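Local coordinates for protein cellulase (Xanthomonas axonopodis pv. citri, PDB 4W7W) that probably hydrolyses the beta-1,4-glucosidic bonds of cellulose, as a family 5 glycoside hydrolase, and binds cello-oligosaccharide along its cleft, at residues Leu22-Val27 / Lys102-Leu107; Arg74-Leu79 / Leu130-Arg135; Gly192-Arg197 / Lys229-Thr234; Ala301-Lys306 / Thr312-Lys317. All coordinates share one frame; numbering follows the deposited sequence.

Contact 1 (Leu22-Val27 / Lys102-Leu107); sequences LKYVGV and KQYLIL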
# COMPACT_ATOMS: atom_id res chain seq x y z
N LEU A 22 16.49 5.03 -1.93
CA LEU A 22 15.63 3.89 -1.65
C LEU A 22 15.33 3.14 -2.94
O LEU A 22 15.29 3.71 -4.02
CB LEU A 22 14.33 4.34 -0.99
CG LEU A 22 14.52 5.17 0.30
CD1 LEU A 22 13.19 5.67 0.84
CD2 LEU A 22 15.29 4.41 1.35
N LYS A 23 15.07 1.84 -2.80
CA LYS A 23 14.84 1.01 -3.97
C LYS A 23 13.56 1.36 -4.72
O LYS A 23 13.56 1.38 -5.94
CB LYS A 23 14.80 -0.45 -3.56
CG LYS A 23 14.64 -1.40 -4.73
CD LYS A 23 14.91 -2.84 -4.39
CE LYS A 23 14.79 -3.72 -5.62
NZ LYS A 23 14.99 -5.17 -5.33
N TYR A 24 12.49 1.65 -4.00
CA TYR A 24 11.18 1.90 -4.58
C TYR A 24 10.66 3.24 -4.10
O TYR A 24 10.54 3.47 -2.90
CB TYR A 24 10.19 0.84 -4.12
CG TYR A 24 10.58 -0.59 -4.39
CD1 TYR A 24 10.50 -1.12 -5.67
CD2 TYR A 24 10.99 -1.42 -3.36
CE1 TYR A 24 10.83 -2.44 -5.92
CE2 TYR A 24 11.31 -2.74 -3.61
CZ TYR A 24 11.23 -3.25 -4.89
OH TYR A 24 11.54 -4.56 -5.16
N VAL A 25 10.37 4.13 -5.03
CA VAL A 25 9.73 5.40 -4.68
C VAL A 25 8.64 5.69 -5.69
O VAL A 25 8.80 5.51 -6.91
CB VAL A 25 10.73 6.58 -4.59
CG1 VAL A 25 11.76 6.36 -3.51
CG2 VAL A 25 11.41 6.85 -5.92
N GLY A 26 7.51 6.15 -5.21
CA GLY A 26 6.43 6.47 -6.11
C GLY A 26 5.16 6.89 -5.44
O GLY A 26 5.15 7.53 -4.38
N VAL A 27 4.06 6.58 -6.12
CA VAL A 27 2.74 7.05 -5.73
C VAL A 27 1.70 5.96 -5.84
O VAL A 27 1.84 5.01 -6.61
CB VAL A 27 2.30 8.28 -6.57
CG1 VAL A 27 3.25 9.45 -6.44
CG2 VAL A 27 2.08 7.93 -8.02
N LYS A 102 9.27 1.31 -16.96
CA LYS A 102 10.30 0.80 -16.06
C LYS A 102 9.91 0.97 -14.59
O LYS A 102 10.74 1.27 -13.73
CB LYS A 102 11.67 1.38 -16.39
CG LYS A 102 12.09 1.17 -17.84
CD LYS A 102 13.49 1.69 -18.11
CE LYS A 102 13.82 1.67 -19.59
NZ LYS A 102 15.26 1.95 -19.84
N GLN A 103 8.64 0.74 -14.31
CA GLN A 103 8.11 0.82 -12.95
C GLN A 103 7.70 -0.55 -12.43
O GLN A 103 7.29 -1.44 -13.17
CB GLN A 103 6.87 1.73 -12.93
CG GLN A 103 7.21 3.18 -13.18
CD GLN A 103 6.02 4.03 -13.57
OE1 GLN A 103 5.13 3.59 -14.28
NE2 GLN A 103 6.03 5.29 -13.15
N TYR A 104 7.76 -0.65 -11.11
CA TYR A 104 7.16 -1.74 -10.36
C TYR A 104 5.70 -1.42 -10.08
O TYR A 104 5.34 -0.25 -9.94
CB TYR A 104 7.89 -1.93 -9.03
CG TYR A 104 9.33 -2.34 -9.20
CD1 TYR A 104 9.69 -3.68 -9.32
CD2 TYR A 104 10.34 -1.39 -9.27
CE1 TYR A 104 11.01 -4.07 -9.48
CE2 TYR A 104 11.67 -1.77 -9.42
CZ TYR A 104 12.00 -3.11 -9.53
OH TYR A 104 13.30 -3.52 -9.68
N LEU A 105 4.87 -2.46 -9.98
CA LEU A 105 3.46 -2.31 -9.71
C LEU A 105 3.12 -3.10 -8.48
O LEU A 105 3.24 -4.33 -8.45
CB LEU A 105 2.65 -2.80 -10.91
CG LEU A 105 1.15 -2.54 -10.81
CD1 LEU A 105 0.83 -1.06 -10.92
CD2 LEU A 105 0.39 -3.33 -11.88
N ILE A 106 2.70 -2.39 -7.43
CA ILE A 106 2.17 -3.03 -6.22
C ILE A 106 0.68 -3.27 -6.40
O ILE A 106 -0.09 -2.32 -6.55
CB ILE A 106 2.41 -2.21 -4.95
CG1 ILE A 106 3.90 -1.94 -4.72
CG2 ILE A 106 1.78 -2.89 -3.76
CD1 ILE A 106 4.16 -0.82 -3.75
N LEU A 107 0.29 -4.54 -6.37
CA LEU A 107 -1.12 -4.90 -6.39
C LEU A 107 -1.63 -4.77 -4.97
O LEU A 107 -1.29 -5.59 -4.10
CB LEU A 107 -1.28 -6.34 -6.88
CG LEU A 107 -0.75 -6.59 -8.29
CD1 LEU A 107 -1.03 -8.04 -8.69
CD2 LEU A 107 -1.33 -5.61 -9.30

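Contact 2 (Arg74-Leu79 / Leu130-Arg135); sequences RVQPEL and LADLWR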
# COMPACT_ATOMS: atom_id res chain seq x y z
N ARG A 74 -14.25 -6.85 -6.62
CA ARG A 74 -14.28 -6.63 -8.06
C ARG A 74 -13.40 -7.61 -8.81
O ARG A 74 -13.75 -7.99 -9.94
CB ARG A 74 -13.91 -5.17 -8.39
CG ARG A 74 -14.98 -4.21 -7.90
CD ARG A 74 -14.69 -2.75 -8.23
NE ARG A 74 -15.83 -1.93 -7.82
CZ ARG A 74 -15.77 -0.71 -7.30
NH1 ARG A 74 -14.63 -0.06 -7.16
NH2 ARG A 74 -16.90 -0.13 -6.92
N VAL A 75 -12.29 -8.06 -8.21
CA VAL A 75 -11.45 -9.04 -8.88
C VAL A 75 -11.91 -10.48 -8.63
O VAL A 75 -11.59 -11.37 -9.42
CB VAL A 75 -9.96 -8.84 -8.52
CG1 VAL A 75 -9.61 -9.45 -7.18
CG2 VAL A 75 -9.06 -9.36 -9.61
N GLN A 76 -12.64 -10.71 -7.54
CA GLN A 76 -13.10 -12.06 -7.18
C GLN A 76 -14.50 -11.94 -6.63
O GLN A 76 -14.68 -11.82 -5.42
CB GLN A 76 -12.16 -12.73 -6.16
CG GLN A 76 -12.45 -14.21 -6.00
CD GLN A 76 -11.59 -14.88 -4.93
OE1 GLN A 76 -11.23 -14.27 -3.92
NE2 GLN A 76 -11.26 -16.14 -5.14
N PRO A 77 -15.51 -11.97 -7.53
CA PRO A 77 -16.88 -11.65 -7.11
C PRO A 77 -17.57 -12.68 -6.22
O PRO A 77 -18.61 -12.37 -5.64
CB PRO A 77 -17.64 -11.49 -8.43
CG PRO A 77 -16.62 -11.36 -9.49
CD PRO A 77 -15.36 -11.96 -8.99
N GLU A 78 -16.98 -13.87 -6.08
CA GLU A 78 -17.44 -14.85 -5.10
C GLU A 78 -16.24 -15.37 -4.37
O GLU A 78 -15.23 -15.70 -4.98
CB GLU A 78 -18.15 -16.00 -5.80
CG GLU A 78 -19.46 -15.61 -6.43
CD GLU A 78 -20.56 -15.31 -5.42
OE1 GLU A 78 -20.43 -15.73 -4.24
OE2 GLU A 78 -21.55 -14.65 -5.80
N LEU A 79 -16.34 -15.44 -3.04
CA LEU A 79 -15.24 -15.99 -2.26
C LEU A 79 -14.90 -17.39 -2.74
O LEU A 79 -15.79 -18.19 -3.07
CB LEU A 79 -15.59 -16.03 -0.78
CG LEU A 79 -15.66 -14.69 -0.08
CD1 LEU A 79 -16.10 -14.90 1.36
CD2 LEU A 79 -14.34 -13.94 -0.14
N LEU A 130 -8.86 -15.37 1.93
CA LEU A 130 -7.81 -14.44 1.49
C LEU A 130 -6.64 -15.18 0.86
O LEU A 130 -6.05 -14.74 -0.13
CB LEU A 130 -7.33 -13.59 2.64
CG LEU A 130 -6.23 -12.58 2.28
CD1 LEU A 130 -6.71 -11.59 1.24
CD2 LEU A 130 -5.76 -11.85 3.54
N ALA A 131 -6.31 -16.35 1.42
CA ALA A 131 -5.24 -17.17 0.86
C ALA A 131 -5.61 -17.64 -0.56
O ALA A 131 -4.75 -17.70 -1.43
CB ALA A 131 -4.90 -18.34 1.77
N ASP A 132 -6.88 -17.98 -0.78
CA ASP A 132 -7.32 -18.38 -2.11
C ASP A 132 -7.19 -17.24 -3.12
O ASP A 132 -6.72 -17.44 -4.25
CB ASP A 132 -8.75 -18.91 -2.09
CG ASP A 132 -9.21 -19.35 -3.46
OD1 ASP A 132 -8.82 -20.47 -3.87
OD2 ASP A 132 -9.95 -18.61 -4.12
N LEU A 133 -7.60 -16.04 -2.71
CA LEU A 133 -7.45 -14.87 -3.56
C LEU A 133 -5.99 -14.73 -3.99
O LEU A 133 -5.68 -14.59 -5.18
CB LEU A 133 -7.95 -13.64 -2.81
CG LEU A 133 -7.81 -12.26 -3.47
CD1 LEU A 133 -6.39 -11.71 -3.45
CD2 LEU A 133 -8.39 -12.26 -4.88
N TRP A 134 -5.08 -14.77 -3.01
CA TRP A 134 -3.69 -14.55 -3.33
C TRP A 134 -3.03 -15.70 -4.06
O TRP A 134 -2.13 -15.48 -4.86
CB TRP A 134 -2.90 -14.11 -2.08
CG TRP A 134 -3.04 -12.64 -1.83
CD1 TRP A 134 -3.73 -12.02 -0.84
CD2 TRP A 134 -2.56 -11.61 -2.69
NE1 TRP A 134 -3.68 -10.66 -1.01
CE2 TRP A 134 -2.97 -10.39 -2.14
CE3 TRP A 134 -1.81 -11.61 -3.87
CZ2 TRP A 134 -2.64 -9.17 -2.73
CZ3 TRP A 134 -1.50 -10.40 -4.45
CH2 TRP A 134 -1.90 -9.20 -3.89
N ARG A 135 -3.47 -16.93 -3.82
CA ARG A 135 -3.05 -18.05 -4.66
C ARG A 135 -3.34 -17.74 -6.14
O ARG A 135 -2.48 -17.89 -7.01
CB ARG A 135 -3.78 -19.33 -4.26
CG ARG A 135 -3.50 -20.53 -5.16
CD ARG A 135 -4.28 -21.77 -4.75
NE ARG A 135 -5.70 -21.60 -5.00
CZ ARG A 135 -6.29 -21.78 -6.18
NH1 ARG A 135 -5.59 -22.18 -7.22
NH2 ARG A 135 -7.59 -21.53 -6.30

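Contact 3 (Gly192-Arg197 / Lys229-Thr234); sequences GAHSWR and KDYSGT. With BGC (beta-D-glucopyranose), chain C; BGC (beta-D-glucopyranose), chain B; GLC (alpha-D-glucopyranose), chain D.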
# COMPACT_ATOMS: atom_id res chain seq x y z
N GLY A 192 -0.46 1.15 11.14
CA GLY A 192 0.22 2.41 11.42
C GLY A 192 1.64 2.18 11.90
O GLY A 192 1.88 1.37 12.79
N ALA A 193 2.60 2.94 11.37
CA ALA A 193 3.96 2.82 11.89
C ALA A 193 4.00 3.22 13.36
O ALA A 193 4.65 2.57 14.17
CB ALA A 193 4.93 3.67 11.09
N HIS A 194 3.32 4.31 13.67
CA HIS A 194 3.34 4.88 15.01
C HIS A 194 2.94 3.91 16.12
O HIS A 194 3.47 4.01 17.22
CB HIS A 194 2.45 6.13 15.07
CG HIS A 194 1.01 5.85 14.77
ND1 HIS A 194 0.08 5.64 15.76
CD2 HIS A 194 0.36 5.66 13.59
CE1 HIS A 194 -1.09 5.35 15.20
NE2 HIS A 194 -0.95 5.38 13.89
N SER A 195 1.99 3.02 15.84
CA SER A 195 1.40 2.15 16.84
C SER A 195 1.93 0.73 16.75
O SER A 195 1.40 -0.17 17.42
CB SER A 195 -0.10 2.15 16.68
OG SER A 195 -0.41 1.78 15.35
N TRP A 196 2.98 0.51 15.97
CA TRP A 196 3.47 -0.84 15.69
C TRP A 196 3.78 -1.63 16.96
O TRP A 196 3.57 -2.85 17.00
CB TRP A 196 4.73 -0.75 14.83
CG TRP A 196 5.10 -2.02 14.15
CD1 TRP A 196 6.12 -2.85 14.47
CD2 TRP A 196 4.46 -2.58 13.01
NE1 TRP A 196 6.15 -3.90 13.60
CE2 TRP A 196 5.15 -3.76 12.68
CE3 TRP A 196 3.39 -2.17 12.20
CZ2 TRP A 196 4.81 -4.54 11.59
CZ3 TRP A 196 3.06 -2.95 11.12
CH2 TRP A 196 3.77 -4.13 10.82
N ARG A 197 4.30 -0.93 17.98
CA ARG A 197 4.80 -1.57 19.18
C ARG A 197 3.83 -1.43 20.35
O ARG A 197 4.14 -1.88 21.46
CB ARG A 197 6.18 -1.02 19.54
CG ARG A 197 7.17 -1.12 18.39
CD ARG A 197 8.58 -0.64 18.72
NE ARG A 197 9.29 -1.71 19.38
CZ ARG A 197 10.51 -2.14 19.09
NH1 ARG A 197 10.99 -3.12 19.82
NH2 ARG A 197 11.28 -1.62 18.19
N LYS A 229 -3.67 14.54 14.09
CA LYS A 229 -3.68 14.20 15.52
C LYS A 229 -3.89 12.73 15.80
O LYS A 229 -3.29 12.20 16.74
CB LYS A 229 -4.74 15.02 16.28
CG LYS A 229 -4.77 14.79 17.80
CD LYS A 229 -5.95 15.50 18.47
CE LYS A 229 -5.79 15.60 19.99
NZ LYS A 229 -5.75 14.27 20.67
N ASP A 230 -4.73 12.08 14.99
CA ASP A 230 -4.99 10.66 15.17
C ASP A 230 -4.42 9.78 14.06
O ASP A 230 -4.78 8.61 13.95
CB ASP A 230 -6.49 10.38 15.32
CG ASP A 230 -7.26 10.55 14.04
OD1 ASP A 230 -6.77 11.23 13.12
OD2 ASP A 230 -8.40 10.01 13.97
N TYR A 231 -3.53 10.36 13.25
CA TYR A 231 -2.79 9.59 12.24
C TYR A 231 -3.72 8.95 11.21
O TYR A 231 -3.39 7.92 10.62
CB TYR A 231 -1.87 8.53 12.89
CG TYR A 231 -1.21 9.01 14.16
CD1 TYR A 231 -0.19 9.93 14.11
CD2 TYR A 231 -1.65 8.58 15.40
CE1 TYR A 231 0.39 10.40 15.28
CE2 TYR A 231 -1.07 9.03 16.57
CZ TYR A 231 -0.05 9.94 16.51
OH TYR A 231 0.52 10.42 17.68
N SER A 232 -4.87 9.58 10.97
CA SER A 232 -5.86 9.08 10.01
C SER A 232 -5.77 9.71 8.64
O SER A 232 -6.35 9.20 7.69
CB SER A 232 -7.26 9.29 10.55
OG SER A 232 -7.55 10.66 10.68
N GLY A 233 -5.04 10.82 8.54
CA GLY A 233 -5.02 11.58 7.30
C GLY A 233 -6.36 12.20 6.93
O GLY A 233 -6.65 12.42 5.76
N THR A 234 -7.18 12.48 7.94
CA THR A 234 -8.49 13.06 7.71
C THR A 234 -8.45 14.60 7.70
O THR A 234 -9.33 15.23 7.12
CB THR A 234 -9.51 12.52 8.71
OG1 THR A 234 -9.05 12.74 10.04
CG2 THR A 234 -9.71 11.04 8.50
C2 BGC C . -9.11 5.76 9.07
C3 BGC C . -8.85 5.15 7.70
C4 BGC C . -7.48 5.58 7.16
C5 BGC C . -6.41 5.31 8.21
C6 BGC C . -5.06 5.89 7.80
C1 BGC C . -7.96 5.43 9.99
O2 BGC C . -10.32 5.25 9.64
O3 BGC C . -9.86 5.57 6.79
O4 BGC C . -7.20 4.92 5.93
O5 BGC C . -6.75 5.95 9.44
O6 BGC C . -4.09 5.68 8.82
C2 BGC B . -5.69 5.30 13.98
C3 BGC B . -6.16 5.79 12.62
C4 BGC B . -7.62 5.40 12.38
C5 BGC B . -8.53 5.77 13.54
C6 BGC B . -9.94 5.21 13.35
C1 BGC B . -6.68 5.68 15.07
O2 BGC B . -4.38 5.82 14.27
O3 BGC B . -5.31 5.16 11.66
O4 BGC B . -8.17 6.07 11.23
O5 BGC B . -8.00 5.24 14.76
O6 BGC B . -10.79 5.74 14.37
C1 GLC D . -6.58 5.68 20.38
C2 GLC D . -7.72 5.00 19.65
C3 GLC D . -7.20 4.39 18.35
C4 GLC D . -6.68 5.53 17.47
C5 GLC D . -5.54 6.21 18.22
C6 GLC D . -4.95 7.40 17.47
O1 GLC D . -5.65 4.67 20.77
O2 GLC D . -8.33 4.01 20.48
O3 GLC D . -8.26 3.69 17.72
O4 GLC D . -6.22 4.99 16.23
O5 GLC D . -5.99 6.66 19.52
O6 GLC D . -3.75 7.83 18.13

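Contact 4 (Ala301-Lys306 / Thr312-Lys317); sequences AGAWWK and TVQPGK. With BGC (beta-D-glucopyranose), chain E.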
# COMPACT_ATOMS: atom_id res chain seq x y z
N ALA A 301 -2.22 9.98 -6.10
CA ALA A 301 -2.58 10.56 -7.37
C ALA A 301 -3.74 9.77 -7.96
O ALA A 301 -4.42 9.03 -7.24
CB ALA A 301 -1.37 10.66 -8.28
N GLY A 302 -3.95 9.93 -9.25
CA GLY A 302 -5.16 9.43 -9.89
C GLY A 302 -6.05 10.59 -10.31
O GLY A 302 -6.02 11.66 -9.71
N ALA A 303 -6.87 10.35 -11.33
CA ALA A 303 -7.61 11.41 -12.00
C ALA A 303 -8.93 11.80 -11.34
O ALA A 303 -9.59 12.71 -11.83
CB ALA A 303 -7.87 11.01 -13.44
N TRP A 304 -9.35 11.12 -10.28
CA TRP A 304 -10.66 11.33 -9.69
C TRP A 304 -10.68 12.03 -8.31
O TRP A 304 -11.68 11.96 -7.59
CB TRP A 304 -11.39 9.99 -9.63
CG TRP A 304 -12.02 9.55 -10.92
CD1 TRP A 304 -11.74 9.99 -12.19
CD2 TRP A 304 -13.04 8.56 -11.07
NE1 TRP A 304 -12.53 9.34 -13.11
CE2 TRP A 304 -13.35 8.47 -12.44
CE3 TRP A 304 -13.74 7.77 -10.16
CZ2 TRP A 304 -14.32 7.60 -12.93
CZ3 TRP A 304 -14.70 6.91 -10.65
CH2 TRP A 304 -14.99 6.83 -12.02
N TRP A 305 -9.60 12.72 -7.96
CA TRP A 305 -9.62 13.56 -6.75
C TRP A 305 -10.25 14.92 -7.04
O TRP A 305 -10.03 15.51 -8.09
CB TRP A 305 -8.21 13.75 -6.21
CG TRP A 305 -7.59 12.46 -5.76
CD1 TRP A 305 -6.55 11.80 -6.34
CD2 TRP A 305 -8.02 11.66 -4.66
NE1 TRP A 305 -6.29 10.64 -5.65
CE2 TRP A 305 -7.18 10.54 -4.61
CE3 TRP A 305 -9.01 11.80 -3.69
CZ2 TRP A 305 -7.30 9.55 -3.63
CZ3 TRP A 305 -9.14 10.81 -2.72
CH2 TRP A 305 -8.29 9.69 -2.70
N LYS A 306 -11.05 15.42 -6.09
CA LYS A 306 -11.70 16.73 -6.21
C LYS A 306 -10.68 17.85 -6.00
O LYS A 306 -9.65 17.63 -5.36
CB LYS A 306 -12.84 16.89 -5.20
CG LYS A 306 -13.97 15.88 -5.34
CD LYS A 306 -15.26 16.37 -4.70
CE LYS A 306 -15.97 15.28 -3.92
NZ LYS A 306 -15.36 15.07 -2.58
N THR A 312 -3.47 15.39 -3.13
CA THR A 312 -3.28 14.99 -4.51
C THR A 312 -1.94 15.43 -5.07
O THR A 312 -1.55 16.59 -4.92
CB THR A 312 -4.40 15.51 -5.41
OG1 THR A 312 -4.13 15.04 -6.74
CG2 THR A 312 -4.55 17.05 -5.42
N VAL A 313 -1.26 14.52 -5.76
CA VAL A 313 -0.15 14.90 -6.62
C VAL A 313 -0.43 14.57 -8.09
O VAL A 313 0.49 14.54 -8.91
CB VAL A 313 1.23 14.38 -6.14
CG1 VAL A 313 1.57 15.02 -4.80
CG2 VAL A 313 1.27 12.86 -6.07
N GLN A 314 -1.71 14.36 -8.43
CA GLN A 314 -2.08 14.22 -9.82
C GLN A 314 -1.85 15.57 -10.51
O GLN A 314 -2.34 16.58 -10.03
CB GLN A 314 -3.55 13.84 -9.93
CG GLN A 314 -4.01 13.57 -11.36
CD GLN A 314 -3.44 12.30 -11.97
OE1 GLN A 314 -2.81 11.47 -11.31
NE2 GLN A 314 -3.72 12.13 -13.24
N PRO A 315 -1.11 15.58 -11.64
CA PRO A 315 -0.86 16.86 -12.29
C PRO A 315 -2.15 17.48 -12.74
O PRO A 315 -3.15 16.79 -13.01
CB PRO A 315 0.03 16.49 -13.47
CG PRO A 315 -0.30 15.07 -13.74
CD PRO A 315 -0.50 14.47 -12.37
N GLY A 316 -2.14 18.80 -12.81
CA GLY A 316 -3.32 19.52 -13.25
C GLY A 316 -3.69 19.22 -14.69
O GLY A 316 -2.85 18.80 -15.47
N LYS A 317 -4.95 19.45 -15.05
CA LYS A 317 -5.34 19.51 -16.46
C LYS A 317 -4.47 20.50 -17.25
O LYS A 317 -4.24 20.31 -18.45
CB LYS A 317 -6.81 19.91 -16.58
CG LYS A 317 -7.32 19.98 -18.02
CD LYS A 317 -8.84 19.98 -18.08
CE LYS A 317 -9.34 20.42 -19.44
NZ LYS A 317 -9.36 21.90 -19.57
C2 BGC E . -9.94 9.49 0.96
C3 BGC E . -11.35 9.17 0.45
C4 BGC E . -11.34 8.23 -0.75
C5 BGC E . -10.42 7.05 -0.49
C6 BGC E . -10.20 6.22 -1.75
C1 BGC E . -9.15 8.21 1.18
O1 BGC E . -7.79 8.49 1.55
O2 BGC E . -10.02 10.22 2.20
O3 BGC E . -12.01 10.40 0.13
O4 BGC E . -12.64 7.68 -0.98
O5 BGC E . -9.13 7.50 -0.05
O6 BGC E . -9.50 5.05 -1.38

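Contact 1 (Leu22-Val27 / Lys102-Leu107)
Y24 and Y104 meet as a T-shaped aromatic pair. The edge of the Y24 ring points into one face of the Y104 ring. The centroids lie 4.8 Å apart and the planes stand at 85°. Y24 CE1 does the touching: it sits over the centre of the Y104 ring, and its nearest ring atom is Y104 CD2 at 3.5 Å. In both residues CG lies beside the backbone N and anti to the carbonyl carbon (chi1 -56° for Y24, -64° for Y104). Y104 leaves its backbone toward 22-27, and the far end of Y24 comes in to meet it.

The aliphatic contacts are slighter. K23 runs alongside its neighbour and lays CG over one face of the Y24 ring. Farther out, K23 CE comes within 4.3 Å of Y104 OH, where the lysine is exposed to solvent.

The backbones keep apart, with the CA atoms of Y24 and Y104 7.9 Å from each other. Strand 65-70 lies between strands 24-29 and 104-109, and Y24 also touches T65. I148 of strand 147-150 touches both tyrosines. K102 closes the preceding helix in a Schellman motif, just ahead of Y104. Both tyrosines sit at the first residues of their strands and fill the interior at the N-terminal end of a (beta/alpha)8 barrel.

Contact 2 (Arg74-Leu79 / Leu130-Arg135)
Q76 and V75 pack against L133, and Q76 also reaches D132 on the same helix. The close-packed part centres on L133. Its CD2 branch meets V75 CG1 at 3.8 Å, the two side chains crossing at about a right angle. The amide oxygen Q76 OE1 rests against L133 CB at 3.5 Å, while W72 NE1 gives that oxygen a hydrogen bond. Q76 is buried, with CG anti to the backbone N (chi1 -168°) and an extended chain, which carries its amide across to the helix.

The polar side is less enclosed. Q76 NE2 donates to D132 OD2 at 3.0 Å, with a bent N-H...O angle of 139°. The amide and carboxylate are nearly coplanar, 9° apart. G81 O also bonds Q76 NE2, so both ends of the amide are held and its rotation is fixed. The partly exposed D132 has other calls on it. R135 NH2 makes a nearly straight salt-bridge bond to D132 OD1 at 2.9 Å, from outside the carboxylate plane, and R136 makes a salt bridge to OD2. These two arginines would probably favour the charged carboxylate.

Here the short helix 72-75 and the chain after it, in the connection that follows strand 65-70, pack against helix 127-141 of the outer layer of the (beta/alpha)8 barrel.

Contact 3 (Gly192-Arg197 / Lys229-Thr234)
The sugar-binding cleft of this family 5 cellulase is lined here by H194 and Y231, which belong to one glycan pocket together with D230 and S232. The rings of H194 and Y231 form a face-to-face stack. Their centroids are 4.0 Å apart and the planes are tilted by 28°, so one end of the stack closes more tightly than the other. H194 CE1 approaches Y231 CD2 to 3.3 Å, while H194 NE2 lies 3.4 Å from Y231 CB. H194 CG sits between the backbone N and the carbonyl carbon (chi1 62°), which turns the imidazole to Y231. S195 OG lies over its other face. K229 O similarly lies over the second face of the Y231 ring.

Two of the sugars reach the ring edges. The chain B glucose has its O2 near the plane of both, and this hydroxyl donates to D230 O at 2.8 Å. The O6 of the alpha-glucose is 3.3 Å from Y231 CE2, also at the ring edge. On the other side of the chain B glucose, O6 of the chain C glucose donates to Y231 O at 3.0 Å. S232 CB touches O4 of the chain B glucose at 3.4 Å. S232 OG in turn bonds D230 OD1 at 2.6 Å, which probably helps hold the loop that presents these carbonyls.

Both segments are loops that follow barrel strands, 183-186 for H194 and 219-226 for Y231. Q225 of the latter strand bonds the H194 backbone and touches Y231, and K247 of helix 243-258 packs on H194.

Contact 4 (Ala301-Lys306 / Thr312-Lys317)
G302 N donates to Q314 OE1 at 2.8 Å, the one hydrogen bond between the two segments. The donor sits above the carbonyl plane of the amide, 49° out of it, so it does not follow a lone pair. The Q314 chain starts anti to the backbone N (chi1 -175°) and then bends at chi2 (70°). This bend lays the chain against the G302 peptide, with Q314 CG 3.2 Å from G302 O. A301 CB fits beside the same amide, 3.5 Å from Q314 OE1, and also touches V313 CG2 at 4.1 Å. D54 takes a bond from Q314 NE2, so both ends of the amide are engaged.

The next shell fixes the loops. T312 OG1 accepts from Q314 N at 3.0 Å in an ST turn. W305 CD1 passes this hydroxyl at 4.1 Å. W305 NE1 bonds back to A301 O at 2.9 Å, with the donor above the carbonyl plane. That bond holds the indole so that its far edge, at CH2, meets O5 of the chain E glucose at 3.5 Å. Y309 stacks on W305, and F34 meets it edge-to-face; both also belong to this glycan pocket.

Strand 293-301 ends at A301, and both segments lie in the loop region between it and helix 325-328. The A301 backbone bonds N28 of strand 24-29 and S30 just after it, while F58 of helix 52-60 packs on A301, V313 and Q314.

How the contacts relate
Contacts 3 and 4 line two parts of the sugar cleft. Their centres lie 24 Å apart, and their nearest atoms about 9 Å, with each touching different glucose units. Contact 1 lies inside the barrel and contact 2 outside it. Neither holds a residue of the glycan pockets, though R74 of contact 2 bonds F34 O of one of them. Contact 1 nevertheless links to both neighbours. V27 CG1 packs on V313 CG2 of contact 4 at 4.0 Å, and L107 O meets W134 CH2 of contact 2 at 3.7 Å. Contact 3 stands apart, about 13 Å from contact 1 at the nearest atoms and on the opposite side of the chain's centre. Contacts 2 and 4 do not touch.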